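Long-range contacts in EST1E (PDB 2WTM), which hydrolyses ester bonds as a promiscuous feruloyl esterase from a rumen bacterium, probably by the serine mechanism of the alpha/beta-hydrolases: residues C30-G35 with T59-M64; Y103-S108 with A127-S132. All blocks are in the same frame, centred on the assembly; numbering follows the deposited sequence.

Interaction 1 (C30-G35 with T59-M64); sequences CIIIHG and TLRADM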
ATOM      1  N   CYS A  30      22.634   6.311  -4.804  1.00 12.34           N
ATOM      2  CA  CYS A  30      21.301   6.844  -5.131  1.00 11.38           C
ATOM      3  C   CYS A  30      20.473   5.781  -5.805  1.00 10.71           C
ATOM      4  O   CYS A  30      20.839   5.224  -6.831  1.00 10.90           O
ATOM      5  CB  CYS A  30      21.359   8.053  -5.974  1.00  9.75           C
ATOM      6  SG  CYS A  30      19.827   8.939  -6.252  1.00 12.26           S
ATOM      7  N   ILE A  31      19.296   5.493  -5.220  1.00 11.36           N
ATOM      8  CA  ILE A  31      18.279   4.656  -5.806  1.00 10.86           C
ATOM      9  C   ILE A  31      17.482   5.501  -6.824  1.00 10.43           C
ATOM     10  O   ILE A  31      17.042   6.618  -6.521  1.00 10.41           O
ATOM     11  CB  ILE A  31      17.359   4.069  -4.729  1.00 11.44           C
ATOM     12  CG1 ILE A  31      18.149   3.124  -3.799  1.00 11.43           C
ATOM     13  CG2 ILE A  31      16.245   3.231  -5.353  1.00 11.24           C
ATOM     14  CD1 ILE A  31      17.453   2.796  -2.479  1.00 11.53           C
ATOM     15  N   ILE A  32      17.272   4.964  -8.010  1.00 10.32           N
ATOM     16  CA  ILE A  32      16.610   5.692  -9.116  1.00 10.42           C
ATOM     17  C   ILE A  32      15.443   4.861  -9.597  1.00  9.80           C
ATOM     18  O   ILE A  32      15.612   3.709 -10.032  1.00 10.80           O
ATOM     19  CB  ILE A  32      17.567   5.928 -10.341  1.00  9.97           C
ATOM     20  CG1 ILE A  32      18.801   6.671  -9.828  1.00 13.70           C
ATOM     21  CG2 ILE A  32      16.874   6.782 -11.364  1.00 13.36           C
ATOM     22  CD1 ILE A  32      19.854   6.889 -10.949  1.00 13.51           C
ATOM     23  N   ILE A  33      14.261   5.449  -9.597  1.00  9.23           N
ATOM     24  CA  ILE A  33      13.016   4.793  -9.978  1.00  9.30           C
ATOM     25  C   ILE A  33      12.344   5.469 -11.188  1.00 10.24           C
ATOM     26  O   ILE A  33      12.058   6.667 -11.193  1.00 10.17           O
ATOM     27  CB  ILE A  33      12.003   4.755  -8.813  1.00  9.29           C
ATOM     28  CG1 ILE A  33      12.633   4.227  -7.520  1.00  8.73           C
ATOM     29  CG2 ILE A  33      10.760   3.985  -9.218  1.00  7.45           C
ATOM     30  CD1 ILE A  33      13.168   2.839  -7.585  1.00 10.68           C
ATOM     31  N   HIS A  34      12.127   4.687 -12.252  1.00 10.93           N
ATOM     32  CA  HIS A  34      11.508   5.167 -13.460  1.00 10.07           C
ATOM     33  C   HIS A  34       9.983   5.378 -13.328  1.00 10.33           C
ATOM     34  O   HIS A  34       9.401   5.086 -12.255  1.00 10.35           O
ATOM     35  CB  HIS A  34      11.734   4.091 -14.517  1.00 10.55           C
ATOM     36  CG  HIS A  34      11.141   2.793 -14.144  1.00  9.59           C
ATOM     37  ND1 HIS A  34       9.791   2.543 -14.327  1.00  7.84           N
ATOM     38  CD2 HIS A  34      11.660   1.686 -13.578  1.00  8.60           C
ATOM     39  CE1 HIS A  34       9.517   1.346 -13.841  1.00  8.17           C
ATOM     40  NE2 HIS A  34      10.625   0.800 -13.382  1.00  9.28           N
ATOM     41  N   GLY A  35       9.354   5.814 -14.431  1.00 10.93           N
ATOM     42  CA  GLY A  35       7.916   6.059 -14.427  1.00 11.63           C
ATOM     43  C   GLY A  35       7.046   4.951 -15.001  1.00 10.95           C
ATOM     44  O   GLY A  35       7.490   3.824 -15.276  1.00 11.75           O
ATOM     45  N   THR A  59      24.913   4.175  -8.137  1.00 13.30           N
ATOM     46  CA  THR A  59      23.479   4.241  -8.447  1.00 13.92           C
ATOM     47  C   THR A  59      22.909   2.856  -8.493  1.00 15.06           C
ATOM     48  O   THR A  59      23.568   1.888  -8.931  1.00 13.53           O
ATOM     49  CB  THR A  59      23.235   4.963  -9.767  1.00 13.61           C
ATOM     50  OG1 THR A  59      24.015   4.344 -10.840  1.00 14.42           O
ATOM     51  CG2 THR A  59      23.562   6.473  -9.603  1.00 13.67           C
ATOM     52  N   LEU A  60      21.634   2.759  -8.087  1.00 13.12           N
ATOM     53  CA  LEU A  60      20.923   1.496  -8.170  1.00 13.33           C
ATOM     54  C   LEU A  60      19.634   1.847  -8.842  1.00 12.39           C
ATOM     55  O   LEU A  60      18.703   2.415  -8.224  1.00 11.80           O
ATOM     56  CB  LEU A  60      20.732   0.833  -6.796  1.00 14.67           C
ATOM     57  CG  LEU A  60      20.090  -0.558  -6.641  1.00 12.99           C
ATOM     58  CD1 LEU A  60      20.918  -1.583  -7.441  1.00 14.68           C
ATOM     59  CD2 LEU A  60      20.037  -0.893  -5.212  1.00 14.87           C
ATOM     60  N   ARG A  61      19.579   1.570 -10.144  1.00 12.87           N
ATOM     61  CA  ARG A  61      18.399   1.696 -10.929  1.00 11.91           C
ATOM     62  C   ARG A  61      17.576   0.431 -10.790  1.00 12.89           C
ATOM     63  O   ARG A  61      18.088  -0.662 -11.035  1.00 14.73           O
ATOM     64  CB  ARG A  61      18.714   1.967 -12.414  1.00 11.51           C
ATOM     65  CG  ARG A  61      19.413   3.285 -12.753  1.00 11.82           C
ATOM     66  CD  ARG A  61      19.897   3.305 -14.172  1.00 13.39           C
ATOM     67  NE  ARG A  61      21.023   2.381 -14.348  1.00 15.31           N
ATOM     68  CZ  ARG A  61      21.340   1.825 -15.497  1.00 15.10           C
ATOM     69  NH1 ARG A  61      20.577   2.015 -16.524  1.00 14.72           N
ATOM     70  NH2 ARG A  61      22.452   1.088 -15.636  1.00 17.58           N
ATOM     71  N   ALA A  62      16.288   0.518 -10.402  1.00 11.58           N
ATOM     72  CA  ALA A  62      15.471  -0.694 -10.214  1.00 10.56           C
ATOM     73  C   ALA A  62      14.222  -0.599 -11.065  1.00 10.13           C
ATOM     74  O   ALA A  62      13.523   0.461 -11.051  1.00 10.98           O
ATOM     75  CB  ALA A  62      15.056  -0.777  -8.721  1.00  9.77           C
ATOM     76  N   ASP A  63      13.924  -1.657 -11.800  1.00  9.24           N
ATOM     77  CA  ASP A  63      12.713  -1.804 -12.549  1.00 10.53           C
ATOM     78  C   ASP A  63      11.623  -2.274 -11.530  1.00  8.30           C
ATOM     79  O   ASP A  63      11.802  -3.242 -10.785  1.00  9.42           O
ATOM     80  CB  ASP A  63      12.846  -2.858 -13.646  1.00 13.11           C
ATOM     81  CG  ASP A  63      13.694  -2.400 -14.805  1.00 13.34           C
ATOM     82  OD1 ASP A  63      13.815  -1.168 -14.989  1.00 12.90           O
ATOM     83  OD2 ASP A  63      14.162  -3.325 -15.550  1.00 15.45           O
ATOM     84  N   MET A  64      10.528  -1.548 -11.489  1.00  9.72           N
ATOM     85  CA  MET A  64       9.439  -1.859 -10.595  1.00 10.21           C
ATOM     86  C   MET A  64       8.542  -2.940 -11.123  1.00  9.63           C
ATOM     87  O   MET A  64       8.607  -3.361 -12.261  1.00  9.28           O
ATOM     88  CB  MET A  64       8.634  -0.555 -10.338  1.00  9.04           C
ATOM     89  CG  MET A  64       9.511   0.613  -9.778  1.00  8.65           C
ATOM     90  SD  MET A  64       9.885   0.301  -8.044  1.00 10.37           S
ATOM     91  CE  MET A  64      11.470  -0.587  -8.109  1.00  9.32           C
TER
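His34 bridges to the chain of Met64 with its ring edge: Met64 N donates to His34 NE2 at 3.0 Å, almost straight at the hydrogen (170°) though 15° out of the ring plane. The side chain reaches this place because its CG sits between the backbone N and the carbonyl carbon (chi1 60°), which swings the ring over to the loop after the neighbouring strand. ND1 donates to Gly35 O at 2.8 Å, so both ring nitrogens are used, and the two bonds fix the rotation of the ring. Upstream, residues 30-33 and 59-62 run as parallel neighbours of the alpha/beta-hydrolase sheet, joined through helix 43-54 in a beta-alpha-beta crossover. Ile32 is held at both its backbone N and its O, the N donating to Leu60 O (2.9 Å) and the O receiving Ala62 N in a longer bond. Beta-branched Ile32 suits an extended strand; its CD1 meets Thr59 CG2 at 4.0 Å, while its CB lies alongside Arg61 CG. Only the aliphatic base of Arg61 packs here, the guanidinium leading away to a salt bridge with Asp18. On the face carrying Ile33, flexible Met64, bent at chi2 and chi3, crosses that isoleucine at about a right angle, CG against Ile33 CG2 at 3.6 Å.

Interaction 2 (Y103-S108 with A127-S132); sequences YMAGHS and ALIPLS. With PO4 (phosphate ion), chain E.
Ala105 and Ile129 meet where the two strands come closest, CB to CB at 3.8 Å, and the methyl of the alanine is small enough for the branched isoleucine to sit beside it. The strands are parallel and nearly aligned, and the backbone ladder runs their whole length: Ile129 N donates to Met104 O and Leu131 N to Gly106 O, both at 2.8 Å. Pro130 has no N-H to give, but its nitrogen faces away from residues 103-108, so the ladder is unbroken. On the face of Met104 and Leu128, the leucine reaches back with CD1 to Met104 CB, while the extended methionine runs off toward Ala117 of helix 109-120. Near the start, Ala127 CB lies in the ring plane of Tyr103 at its edge, 3.6 Å from CD1.

The carboxyl end is looser between side chains and more polar. His107 holds CG anti to its backbone N (chi1 -176°), which carries the ring across Leu131 at about a right angle, CD2 to Leu131 CB at 4.0 Å; its NE2 is bonded to His228 O. Partly exposed Ser108 follows, its N still tied to Leu131 O (2.9 Å) just before helix 109-120. With phi 59° and psi -118° it has a strained backbone consistent with a nucleophile elbow, in a Gly-His-Ser-Gln-Gly sequence where Gly106 leaves room at the turn. Its OG lies 2.5 Å from O3 of a phosphate probably taken up from the crystallisation liquor, too short to be trusted as an ordinary hydrogen bond; the phosphate is also held by His228 NE2 and by the backbone N of Phe36 and Gln109. An anion lodged against the serine and held by the histidine and two amides is consistent with Ser108 as nucleophile of a Ser-His-Asp triad with His228 and Asp200, and with those amides forming an oxyanion hole.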
ATOM      1  N   TYR A 103      20.464   7.956  -1.140  1.00 11.88           N
ATOM      2  CA  TYR A 103      19.622   9.000  -1.674  1.00 12.59           C
ATOM      3  C   TYR A 103      18.552   8.379  -2.556  1.00 12.12           C
ATOM      4  O   TYR A 103      18.677   7.251  -2.930  1.00  9.18           O
ATOM      5  CB  TYR A 103      20.454   9.938  -2.519  1.00 12.97           C
ATOM      6  CG  TYR A 103      21.512  10.684  -1.734  1.00 13.72           C
ATOM      7  CD1 TYR A 103      21.261  11.960  -1.261  1.00 15.19           C
ATOM      8  CD2 TYR A 103      22.787  10.156  -1.522  1.00 15.49           C
ATOM      9  CE1 TYR A 103      22.237  12.678  -0.557  1.00 16.20           C
ATOM     10  CE2 TYR A 103      23.771  10.894  -0.820  1.00 16.51           C
ATOM     11  CZ  TYR A 103      23.470  12.125  -0.351  1.00 18.08           C
ATOM     12  OH  TYR A 103      24.396  12.932   0.349  1.00 18.79           O
ATOM     13  N   MET A 104      17.518   9.133  -2.911  1.00 10.67           N
ATOM     14  CA  MET A 104      16.534   8.671  -3.856  1.00 10.28           C
ATOM     15  C   MET A 104      16.280   9.710  -4.931  1.00 10.87           C
ATOM     16  O   MET A 104      16.202  10.904  -4.695  1.00 11.37           O
ATOM     17  CB  MET A 104      15.196   8.344  -3.220  1.00  9.76           C
ATOM     18  CG  MET A 104      15.187   7.124  -2.361  1.00  9.65           C
ATOM     19  SD  MET A 104      13.510   6.914  -1.608  1.00 11.16           S
ATOM     20  CE  MET A 104      13.696   5.361  -0.840  1.00 13.75           C
ATOM     21  N   ALA A 105      16.014   9.191  -6.126  1.00  9.18           N
ATOM     22  CA  ALA A 105      15.598  10.032  -7.311  1.00 10.82           C
ATOM     23  C   ALA A 105      14.620   9.187  -8.145  1.00 11.80           C
ATOM     24  O   ALA A 105      14.649   7.967  -8.116  1.00 11.16           O
ATOM     25  CB  ALA A 105      16.835  10.436  -8.198  1.00 11.24           C
ATOM     26  N   GLY A 106      13.701   9.850  -8.832  1.00 10.47           N
ATOM     27  CA  GLY A 106      12.718   9.156  -9.659  1.00 10.41           C
ATOM     28  C   GLY A 106      12.033  10.064 -10.614  1.00 10.92           C
ATOM     29  O   GLY A 106      11.902  11.216 -10.279  1.00 10.19           O
ATOM     30  N   HIS A 107      11.584   9.542 -11.757  1.00  9.89           N
ATOM     31  CA  HIS A 107      10.854  10.331 -12.736  1.00  9.93           C
ATOM     32  C   HIS A 107       9.367  10.005 -12.769  1.00 11.43           C
ATOM     33  O   HIS A 107       8.975   8.819 -12.847  1.00  9.88           O
ATOM     34  CB  HIS A 107      11.515  10.101 -14.096  1.00 10.55           C
ATOM     35  CG  HIS A 107      10.931  10.938 -15.197  1.00 12.30           C
ATOM     36  ND1 HIS A 107      10.034  10.434 -16.117  1.00 14.57           N
ATOM     37  CD2 HIS A 107      11.061  12.249 -15.470  1.00 12.09           C
ATOM     38  CE1 HIS A 107       9.679  11.412 -16.938  1.00 15.99           C
ATOM     39  NE2 HIS A 107      10.288  12.517 -16.564  1.00 14.62           N
ATOM     40  N   SER A 108       8.547  11.078 -12.761  1.00  9.56           N
ATOM     41  CA  SER A 108       7.115  11.005 -13.012  1.00 10.86           C
ATOM     42  C   SER A 108       6.424  10.083 -11.982  1.00 10.63           C
ATOM     43  O   SER A 108       6.490  10.398 -10.833  1.00  9.24           O
ATOM     44  CB  SER A 108       6.793  10.683 -14.475  1.00 13.80           C
ATOM     45  OG  SER A 108       5.410  10.980 -14.713  1.00 14.34           O
ATOM     46  N   ALA A 127      18.752  12.822   0.975  1.00 11.44           N
ATOM     47  CA  ALA A 127      18.126  13.818   0.137  1.00 11.05           C
ATOM     48  C   ALA A 127      17.307  13.134  -0.971  1.00 12.52           C
ATOM     49  O   ALA A 127      17.507  11.928  -1.189  1.00 10.94           O
ATOM     50  CB  ALA A 127      19.173  14.776  -0.484  1.00 13.54           C
ATOM     51  N   LEU A 128      16.495  13.910  -1.671  1.00 12.66           N
ATOM     52  CA  LEU A 128      15.423  13.372  -2.527  1.00 11.58           C
ATOM     53  C   LEU A 128      15.346  14.215  -3.765  1.00 12.52           C
ATOM     54  O   LEU A 128      15.324  15.456  -3.704  1.00 12.46           O
ATOM     55  CB  LEU A 128      14.102  13.464  -1.748  1.00 11.57           C
ATOM     56  CG  LEU A 128      12.884  13.144  -2.563  1.00 11.62           C
ATOM     57  CD1 LEU A 128      12.812  11.723  -2.994  1.00 12.27           C
ATOM     58  CD2 LEU A 128      11.709  13.484  -1.712  1.00 11.80           C
ATOM     59  N   ILE A 129      15.264  13.552  -4.906  1.00 12.53           N
ATOM     60  CA  ILE A 129      15.147  14.200  -6.218  1.00 12.42           C
ATOM     61  C   ILE A 129      13.966  13.716  -7.057  1.00 12.05           C
ATOM     62  O   ILE A 129      14.115  12.801  -7.852  1.00 11.45           O
ATOM     63  CB  ILE A 129      16.453  14.024  -7.021  1.00 13.76           C
ATOM     64  CG1 ILE A 129      17.629  14.450  -6.145  1.00 13.46           C
ATOM     65  CG2 ILE A 129      16.370  14.905  -8.261  1.00 14.55           C
ATOM     66  CD1 ILE A 129      18.958  14.195  -6.789  1.00 15.97           C
ATOM     67  N   PRO A 130      12.796  14.348  -6.898  1.00 10.52           N
ATOM     68  CA  PRO A 130      11.686  13.994  -7.778  1.00 11.22           C
ATOM     69  C   PRO A 130      11.791  14.752  -9.092  1.00 11.87           C
ATOM     70  O   PRO A 130      11.659  15.965  -9.108  1.00 13.14           O
ATOM     71  CB  PRO A 130      10.462  14.385  -6.936  1.00 10.46           C
ATOM     72  CG  PRO A 130      10.984  14.618  -5.581  1.00 11.34           C
ATOM     73  CD  PRO A 130      12.343  15.215  -5.827  1.00 11.55           C
ATOM     74  N   LEU A 131      11.896  14.017 -10.181  1.00 11.87           N
ATOM     75  CA  LEU A 131      12.021  14.564 -11.534  1.00 11.69           C
ATOM     76  C   LEU A 131      10.623  14.555 -12.204  1.00 10.55           C
ATOM     77  O   LEU A 131      10.064  13.475 -12.346  1.00 11.61           O
ATOM     78  CB  LEU A 131      13.032  13.753 -12.317  1.00 12.45           C
ATOM     79  CG  LEU A 131      14.429  13.707 -11.767  1.00 14.45           C
ATOM     80  CD1 LEU A 131      15.297  12.631 -12.421  1.00 18.87           C
ATOM     81  CD2 LEU A 131      15.117  15.058 -11.752  1.00 15.10           C
ATOM     82  N   SER A 132      10.024  15.764 -12.443  1.00 10.81           N
ATOM     83  CA  SER A 132       8.670  15.883 -12.991  1.00 11.41           C
ATOM     84  C   SER A 132       7.720  14.891 -12.333  1.00 10.38           C
ATOM     85  O   SER A 132       7.053  14.087 -13.012  1.00 11.97           O
ATOM     86  CB  SER A 132       8.749  15.668 -14.518  1.00 12.45           C
ATOM     87  OG  SER A 132       9.696  16.647 -15.076  1.00 13.52           O
TER
HETATM   88  P   PO4 E1249       5.275   8.377 -16.576  1.00 27.61           P
HETATM   89  O1  PO4 E1249       6.673   8.160 -17.146  1.00 29.77           O
HETATM   90  O2  PO4 E1249       4.439   7.557 -17.530  1.00 27.00           O
HETATM   91  O3  PO4 E1249       4.831   9.815 -16.806  1.00 29.06           O
HETATM   92  O4  PO4 E1249       5.113   8.034 -15.067  1.00 15.24           O

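How the interactions relate
Both interactions are buried parallel pairs in the core of one sheet, and each pairs the two strands of a beta-alpha-beta unit. They share no strand but are neighbours: strand 27-33 of interaction 1 lies beside strand 99-107 of interaction 2, with probable hydrogen bonds from Ala105 N to Ile31 O (2.8 Å) and from Ile33 N to Ala105 O (2.9 Å). The contacts thus make four consecutive strands, 58-62, 27-33, 99-107 and 125-131. The strands of interaction 1 diverge more, and a histidine side chain spans the gap beyond them; those of interaction 2 stay aligned, with backbone bonds to the end. Polar ends also differ: Asp63 is engaged by Ser40, Lys69 and Asn14, whereas Ser108 meets a bound anion at the probable active site.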